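PDB 3BRU: transcriptional regulator AcuR from Rhodobacter sphaeroides 2.4.1, which represses transcription of its own operon as a TetR-family regulator, probably by binding two operator sequences in the promoter. Local coordinates for residues A184-I187 and G188-G191; R210-G213 and R214-V217; L35-A38 and G39-L43. All blocks are in the same frame, centred on the assembly; numbering follows the deposited sequence.

Overall arrangement
In chain order contact 3 comes first, on helix 31-45, followed by contact 1 on helix 178-199 and contact 2 on helix 203-212 and the chain that follows it. Contacts 1 and 2 belong together: their centres lie about 13 Å apart, Phe212 of contact 2 packs against Ala184 and Phe185 of contact 1, and both reach the second subunit. Contact 3 stands on the opposite side of the chain's centre, with its centre about 24 Å from that of contact 1 and about 35 Å from that of contact 2, and touches neither. The set thus samples the TetR division of labour, with a region consistent with DNA binding on one side of the chain and the dimerising helices on the other.

Contact 1 (A184-I187 and G188-G191); sequences AFWI and GWEG
Phe185 and Trp189 sit one turn apart on a single helix, 178-199, where the amide N of Trp189 donates to Phe185 O at 2.8 Å, and like bonds join Gly188 to Ala184 and Glu190 to Trp186. With Trp186 next to Phe185 and three residues before Trp189, three aromatic side chains gather on one side. Both Phe185 and Trp189 carry CG anti to the backbone N (chi1 -178° and -179°), which lays them alongside each other, pointing the same way. Their planes are nearly parallel but slid apart, so overlap is slight; Trp189 CB covers one face of the phenyl ring, 3.9 Å from Phe185 CE2. Trp186 meets Trp189 quite differently. The Trp189 edge is turned toward the Trp186 face in an offset edge-to-face pair with planes at 89°, and Trp189 CD1 comes within 3.5 Å of Trp186 CZ3. The Trp186 indole is also held from outside, its NE1 hydrogen-bonded to Thr159 on helix 143-167. Glu190 OE2 lies near the plane of the Trp186 ring, at its edge, buried and with no polar partner in the model. Across the helix, Ile187 packs on Gly188 of the second subunit. This is an aromatic cluster within the helical core of a TetR-like C-terminal domain, backed by the dimer interface.

Contact 2 (R210-G213 and R214-V217); sequences RTFG and RHFV
Phe212 and His215 are joined twice, through the backbone and through their rings, on helix 203-212 and the chain's last modelled residues. The amide of His215 donates to Phe212 O at 3.0 Å, and that of Phe216 to Gly213 O at 3.2 Å. Each bond links residues three apart, and each donor stands well above the plane of the carbonyl it uses, as in a tight helical turn. Thr211 O receives a weak hydrogen bond from the Arg214 amide, and Arg214 CG also packs against this oxygen at 3.2 Å. The polar ends are satisfied farther off: Thr211 OG1 makes a weak hydrogen bond to Ser207 O, one turn back, while Arg214 NH1 bonds to Asp175 O of the second subunit.

Among the rings, His215 presents its edge to Phe212, with His215 CD2 set over the centre of the phenyl face, 3.8 Å from Phe212 CD1, and the planes at 68°. The same CD2 of His215 lies 3.2 Å from Phe212 O. Turning CG beside the backbone N (chi1 -68°) folds the imidazole back over the preceding turn. Phe216 reaches Phe212 from another quarter: Phe216 CZ is at the phenyl edge, 3.7 Å from Phe212 CE2, with the two rings inclined obliquely.

The aromatic cluster rests on helix 178-199, where Leu181 touches the side chains of Phe212, His215 and Phe216. Phe216 extends to Leu105 and Leu108 on helix 104-120, and His215 meets His215 of the second subunit.

Contact 3 (L35-A38 and G39-L43); sequences LIRA and GLEHL
Arg37 and Glu41, one turn apart on helix 31-45, form a salt bridge in which Arg37 NH1 donates to Glu41 OE2 at 3.1 Å. The oxygen is approached on its anti side and lies near the guanidinium plane, whereas the carboxylate is turned 76° from that plane. Bends at chi2 (95°) and chi3 (-43°) curl the arginine back toward Glu41, putting Arg37 CD 3.3 Å from Glu41 OE2, so aliphatic chain and charged end both flank the same oxygen. Arg37 marks the solvent side of the contact.

The other flanks face the rest of the domain, and the tight side is that of the buried Leu35, Ala38 and Gly39. The Gly39 amide hydrogen-bonds Leu35 O at 2.8 Å. Ala38 O accepts the His42 amide, and His42 CD2, at the ring edge, lies 3.0 Å from the same Ala38 O, while His42 ND1 hydrogen-bonds Glu55 on helix 53-60. Ile36 CG2 and Leu40 CD1 meet at 3.8 Å with their side chains alongside, Ile36 facing Leu81 and Ala84, and Leu40 facing Tyr85, all on helix 74-97.

Replacing Glu41 with an alanine would probably leave the Arg37 guanidinium without its carboxylate mate and set it free to turn. The chemistry implies a two-sided helix: its apolar flank and His42 join it to the predicted helix-turn-helix region and helix 74-97, while an ion pair between residues one turn apart lies on its outer surface.

Contact 1 (A184-I187 and G188-G191)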
loop_
_atom_site.group_PDB
_atom_site.type_symbol
_atom_site.label_atom_id
_atom_site.label_comp_id
_atom_site.label_asym_id
_atom_site.label_seq_id
_atom_site.Cartn_x
_atom_site.Cartn_y
_atom_site.Cartn_z
ATOM N N ALA A 184 1.098 -1.741 -13.629
ATOM C CA ALA A 184 0.643 -2.852 -12.801
ATOM C C ALA A 184 1.768 -3.411 -11.919
ATOM O O ALA A 184 1.509 -3.670 -10.755
ATOM C CB ALA A 184 0.002 -3.942 -13.620
ATOM N N PHE A 185 3.008 -3.554 -12.440
ATOM C CA PHE A 185 4.161 -3.923 -11.591
ATOM C C PHE A 185 4.324 -3.024 -10.342
ATOM O O PHE A 185 4.439 -3.541 -9.233
ATOM C CB PHE A 185 5.512 -3.974 -12.346
ATOM C CG PHE A 185 6.675 -4.395 -11.459
ATOM C CD1 PHE A 185 6.957 -5.741 -11.258
ATOM C CD2 PHE A 185 7.422 -3.458 -10.755
ATOM C CE1 PHE A 185 8.005 -6.143 -10.402
ATOM C CE2 PHE A 185 8.456 -3.851 -9.887
ATOM C CZ PHE A 185 8.751 -5.203 -9.719
ATOM N N TRP A 186 4.348 -1.704 -10.523
ATOM C CA TRP A 186 4.566 -0.789 -9.391
ATOM C C TRP A 186 3.392 -0.702 -8.405
ATOM O O TRP A 186 3.615 -0.569 -7.172
ATOM C CB TRP A 186 5.089 0.595 -9.857
ATOM C CG TRP A 186 6.548 0.453 -10.245
ATOM C CD1 TRP A 186 7.045 0.297 -11.501
ATOM C CD2 TRP A 186 7.666 0.335 -9.347
ATOM N NE1 TRP A 186 8.421 0.099 -11.450
ATOM C CE2 TRP A 186 8.820 0.118 -10.139
ATOM C CE3 TRP A 186 7.803 0.396 -7.941
ATOM C CZ2 TRP A 186 10.105 -0.005 -9.583
ATOM C CZ3 TRP A 186 9.077 0.246 -7.386
ATOM C CH2 TRP A 186 10.207 0.054 -8.209
ATOM N N ILE A 187 2.160 -0.805 -8.923
ATOM C CA ILE A 187 0.964 -0.964 -8.066
ATOM C C ILE A 187 1.138 -2.222 -7.174
ATOM O O ILE A 187 0.999 -2.163 -5.959
ATOM C CB ILE A 187 -0.367 -1.122 -8.888
ATOM C CG1 ILE A 187 -0.798 0.176 -9.595
ATOM C CG2 ILE A 187 -1.485 -1.737 -8.009
ATOM C CD1 ILE A 187 -1.948 -0.016 -10.605
ATOM N N GLY A 188 1.456 -3.351 -7.788
ATOM C CA GLY A 188 1.532 -4.609 -7.056
ATOM C C GLY A 188 2.712 -4.721 -6.121
ATOM O O GLY A 188 2.578 -5.235 -4.993
ATOM N N TRP A 189 3.864 -4.225 -6.575
ATOM C CA TRP A 189 5.100 -4.246 -5.755
ATOM C C TRP A 189 5.040 -3.409 -4.482
ATOM O O TRP A 189 5.531 -3.795 -3.465
ATOM C CB TRP A 189 6.280 -3.833 -6.619
ATOM C CG TRP A 189 7.580 -3.843 -5.943
ATOM C CD1 TRP A 189 8.344 -2.762 -5.657
ATOM C CD2 TRP A 189 8.290 -4.985 -5.464
ATOM N NE1 TRP A 189 9.512 -3.153 -5.033
ATOM C CE2 TRP A 189 9.497 -4.517 -4.895
ATOM C CE3 TRP A 189 8.012 -6.363 -5.426
ATOM C CZ2 TRP A 189 10.449 -5.384 -4.318
ATOM C CZ3 TRP A 189 8.958 -7.226 -4.851
ATOM C CH2 TRP A 189 10.159 -6.727 -4.304
ATOM N N GLU A 190 4.426 -2.242 -4.552
ATOM C CA GLU A 190 4.191 -1.441 -3.349
ATOM C C GLU A 190 3.248 -2.141 -2.346
ATOM O O GLU A 190 3.403 -1.978 -1.120
ATOM C CB GLU A 190 3.657 -0.045 -3.717
ATOM C CG GLU A 190 4.686 0.904 -4.313
ATOM C CD GLU A 190 5.811 1.319 -3.333
ATOM O OE1 GLU A 190 5.637 1.240 -2.081
ATOM O OE2 GLU A 190 6.895 1.718 -3.820
ATOM N N GLY A 191 2.287 -2.915 -2.862
ATOM C CA GLY A 191 1.344 -3.644 -2.022
ATOM C C GLY A 191 1.978 -4.874 -1.420
ATOM O O GLY A 191 1.617 -5.288 -0.304
#

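Contact 2 (R210-G213 and R214-V217)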
loop_
_atom_site.group_PDB
_atom_site.type_symbol
_atom_site.label_atom_id
_atom_site.label_comp_id
_atom_site.label_asym_id
_atom_site.label_seq_id
_atom_site.Cartn_x
_atom_site.Cartn_y
_atom_site.Cartn_z
ATOM N N ARG A 210 6.006 -14.292 -8.218
ATOM C CA ARG A 210 5.673 -15.588 -8.755
ATOM C C ARG A 210 4.449 -15.466 -9.658
ATOM O O ARG A 210 4.437 -15.949 -10.778
ATOM C CB ARG A 210 5.397 -16.537 -7.602
ATOM C CG ARG A 210 5.386 -18.001 -7.974
ATOM C CD ARG A 210 5.468 -18.937 -6.721
ATOM N NE ARG A 210 6.718 -18.790 -5.943
ATOM C CZ ARG A 210 6.802 -18.405 -4.661
ATOM N NH1 ARG A 210 5.701 -18.118 -3.941
ATOM N NH2 ARG A 210 8.007 -18.312 -4.090
ATOM N N THR A 211 3.420 -14.787 -9.170
ATOM C CA THR A 211 2.163 -14.632 -9.919
ATOM C C THR A 211 2.291 -13.626 -11.071
ATOM O O THR A 211 1.846 -13.900 -12.172
ATOM C CB THR A 211 0.996 -14.385 -8.951
ATOM O OG1 THR A 211 0.903 -15.529 -8.083
ATOM C CG2 THR A 211 -0.329 -14.195 -9.673
ATOM N N PHE A 212 2.994 -12.525 -10.843
ATOM C CA PHE A 212 3.269 -11.526 -11.901
ATOM C C PHE A 212 4.109 -12.073 -13.056
ATOM O O PHE A 212 3.905 -11.688 -14.212
ATOM C CB PHE A 212 3.954 -10.290 -11.322
ATOM C CG PHE A 212 3.826 -9.078 -12.195
ATOM C CD1 PHE A 212 2.728 -8.215 -12.065
ATOM C CD2 PHE A 212 4.787 -8.791 -13.165
ATOM C CE1 PHE A 212 2.576 -7.104 -12.902
ATOM C CE2 PHE A 212 4.644 -7.682 -14.008
ATOM C CZ PHE A 212 3.543 -6.827 -13.866
ATOM N N GLY A 213 5.049 -12.962 -12.730
ATOM C CA GLY A 213 5.943 -13.625 -13.711
ATOM C C GLY A 213 5.238 -14.406 -14.819
ATOM O O GLY A 213 5.832 -14.648 -15.874
ATOM N N ARG A 214 3.972 -14.776 -14.578
ATOM C CA ARG A 214 3.102 -15.434 -15.554
ATOM C C ARG A 214 2.762 -14.539 -16.735
ATOM O O ARG A 214 2.362 -15.033 -17.786
ATOM C CB ARG A 214 1.755 -15.797 -14.927
ATOM C CG ARG A 214 1.755 -16.705 -13.733
ATOM C CD ARG A 214 2.191 -18.051 -14.071
ATOM N NE ARG A 214 1.518 -19.025 -13.218
ATOM C CZ ARG A 214 0.702 -19.990 -13.660
ATOM N NH1 ARG A 214 0.171 -20.833 -12.779
ATOM N NH2 ARG A 214 0.429 -20.133 -14.968
ATOM N N HIS A 215 2.859 -13.227 -16.550
ATOM C CA HIS A 215 2.587 -12.280 -17.638
ATOM C C HIS A 215 3.630 -12.376 -18.754
ATOM O O HIS A 215 3.407 -11.861 -19.831
ATOM C CB HIS A 215 2.516 -10.831 -17.133
ATOM C CG HIS A 215 1.334 -10.537 -16.256
ATOM N ND1 HIS A 215 0.034 -10.594 -16.712
ATOM C CD2 HIS A 215 1.259 -10.145 -14.959
ATOM C CE1 HIS A 215 -0.789 -10.257 -15.732
ATOM N NE2 HIS A 215 -0.073 -9.977 -14.658
ATOM N N PHE A 216 4.759 -13.035 -18.470
ATOM C CA PHE A 216 5.891 -13.120 -19.397
ATOM C C PHE A 216 5.974 -14.459 -20.101
ATOM O O PHE A 216 5.522 -15.468 -19.579
ATOM C CB PHE A 216 7.215 -12.868 -18.656
ATOM C CG PHE A 216 7.189 -11.685 -17.699
ATOM C CD1 PHE A 216 6.883 -10.410 -18.142
ATOM C CD2 PHE A 216 7.535 -11.855 -16.355
ATOM C CE1 PHE A 216 6.883 -9.319 -17.269
ATOM C CE2 PHE A 216 7.558 -10.772 -15.474
ATOM C CZ PHE A 216 7.219 -9.498 -15.938
ATOM N N VAL A 217 6.575 -14.465 -21.284
ATOM C CA VAL A 217 6.740 -15.694 -22.069
ATOM C C VAL A 217 7.692 -16.673 -21.383
ATOM O O VAL A 217 7.263 -17.728 -20.920
ATOM C CB VAL A 217 7.245 -15.420 -23.510
ATOM C CG1 VAL A 217 7.497 -16.744 -24.269
ATOM C CG2 VAL A 217 6.262 -14.519 -24.270
#

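Contact 3 (L35-A38 and G39-L43)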
loop_
_atom_site.group_PDB
_atom_site.type_symbol
_atom_site.label_atom_id
_atom_site.label_comp_id
_atom_site.label_asym_id
_atom_site.label_seq_id
_atom_site.Cartn_x
_atom_site.Cartn_y
_atom_site.Cartn_z
ATOM N N LEU A 35 20.472 14.320 9.666
ATOM C CA LEU A 35 19.044 14.657 9.597
ATOM C C LEU A 35 18.359 13.801 8.539
ATOM O O LEU A 35 17.364 13.134 8.841
ATOM C CB LEU A 35 18.839 16.142 9.339
ATOM C CG LEU A 35 19.146 17.023 10.558
ATOM C CD1 LEU A 35 19.073 18.519 10.204
ATOM C CD2 LEU A 35 18.293 16.693 11.817
ATOM N N ILE A 36 18.929 13.760 7.332
ATOM C CA ILE A 36 18.373 12.957 6.255
ATOM C C ILE A 36 18.316 11.464 6.627
ATOM O O ILE A 36 17.261 10.813 6.452
ATOM C CB ILE A 36 19.164 13.178 4.982
ATOM C CG1 ILE A 36 19.021 14.642 4.520
ATOM C CG2 ILE A 36 18.786 12.132 3.897
ATOM C CD1 ILE A 36 17.661 15.027 3.902
ATOM N N ARG A 37 19.436 10.942 7.146
ATOM C CA ARG A 37 19.529 9.571 7.640
ATOM C C ARG A 37 18.407 9.221 8.626
ATOM O O ARG A 37 17.669 8.230 8.427
ATOM C CB ARG A 37 20.861 9.332 8.335
ATOM C CG ARG A 37 20.920 7.954 9.021
ATOM C CD ARG A 37 21.582 6.891 8.143
ATOM N NE ARG A 37 21.171 6.926 6.732
ATOM C CZ ARG A 37 20.433 5.989 6.126
ATOM N NH1 ARG A 37 20.018 4.924 6.811
ATOM N NH2 ARG A 37 20.129 6.101 4.829
ATOM N N ALA A 38 18.298 10.010 9.696
ATOM C CA ALA A 38 17.297 9.800 10.691
ATOM C C ALA A 38 15.908 9.928 10.076
ATOM O O ALA A 38 15.003 9.233 10.475
ATOM C CB ALA A 38 17.481 10.808 11.832
ATOM N N GLY A 39 15.729 10.839 9.117
ATOM C CA GLY A 39 14.457 11.012 8.459
ATOM C C GLY A 39 14.060 9.774 7.700
ATOM O O GLY A 39 12.927 9.285 7.883
ATOM N N LEU A 40 14.972 9.276 6.844
ATOM C CA LEU A 40 14.771 8.069 6.026
ATOM C C LEU A 40 14.501 6.858 6.874
ATOM O O LEU A 40 13.580 6.092 6.564
ATOM C CB LEU A 40 15.942 7.783 5.076
ATOM C CG LEU A 40 16.190 8.812 3.958
ATOM C CD1 LEU A 40 17.501 8.579 3.241
ATOM C CD2 LEU A 40 15.008 8.933 2.947
ATOM N N GLU A 41 15.247 6.692 7.951
ATOM C CA GLU A 41 15.047 5.540 8.818
ATOM C C GLU A 41 13.685 5.540 9.487
ATOM O O GLU A 41 13.002 4.523 9.486
ATOM C CB GLU A 41 16.163 5.418 9.855
ATOM C CG GLU A 41 17.509 5.040 9.226
ATOM C CD GLU A 41 18.670 5.030 10.233
ATOM O OE1 GLU A 41 18.395 5.376 11.408
ATOM O OE2 GLU A 41 19.848 4.705 9.858
ATOM N N HIS A 42 13.285 6.681 10.031
ATOM C CA HIS A 42 12.077 6.780 10.843
ATOM C C HIS A 42 10.820 6.754 9.998
ATOM O O HIS A 42 9.851 6.134 10.383
ATOM C CB HIS A 42 12.086 8.037 11.716
ATOM C CG HIS A 42 12.961 7.932 12.922
ATOM N ND1 HIS A 42 12.459 7.890 14.207
ATOM C CD2 HIS A 42 14.306 7.826 13.040
ATOM C CE1 HIS A 42 13.457 7.773 15.064
ATOM N NE2 HIS A 42 14.592 7.753 14.382
ATOM N N LEU A 43 10.840 7.409 8.839
ATOM C CA LEU A 43 9.680 7.375 7.927
ATOM C C LEU A 43 9.491 6.129 7.063
ATOM O O LEU A 43 8.365 5.887 6.557
ATOM C CB LEU A 43 9.671 8.580 7.007
ATOM C CG LEU A 43 9.039 9.853 7.546
ATOM C CD1 LEU A 43 9.784 10.362 8.782
ATOM C CD2 LEU A 43 9.072 10.883 6.405
#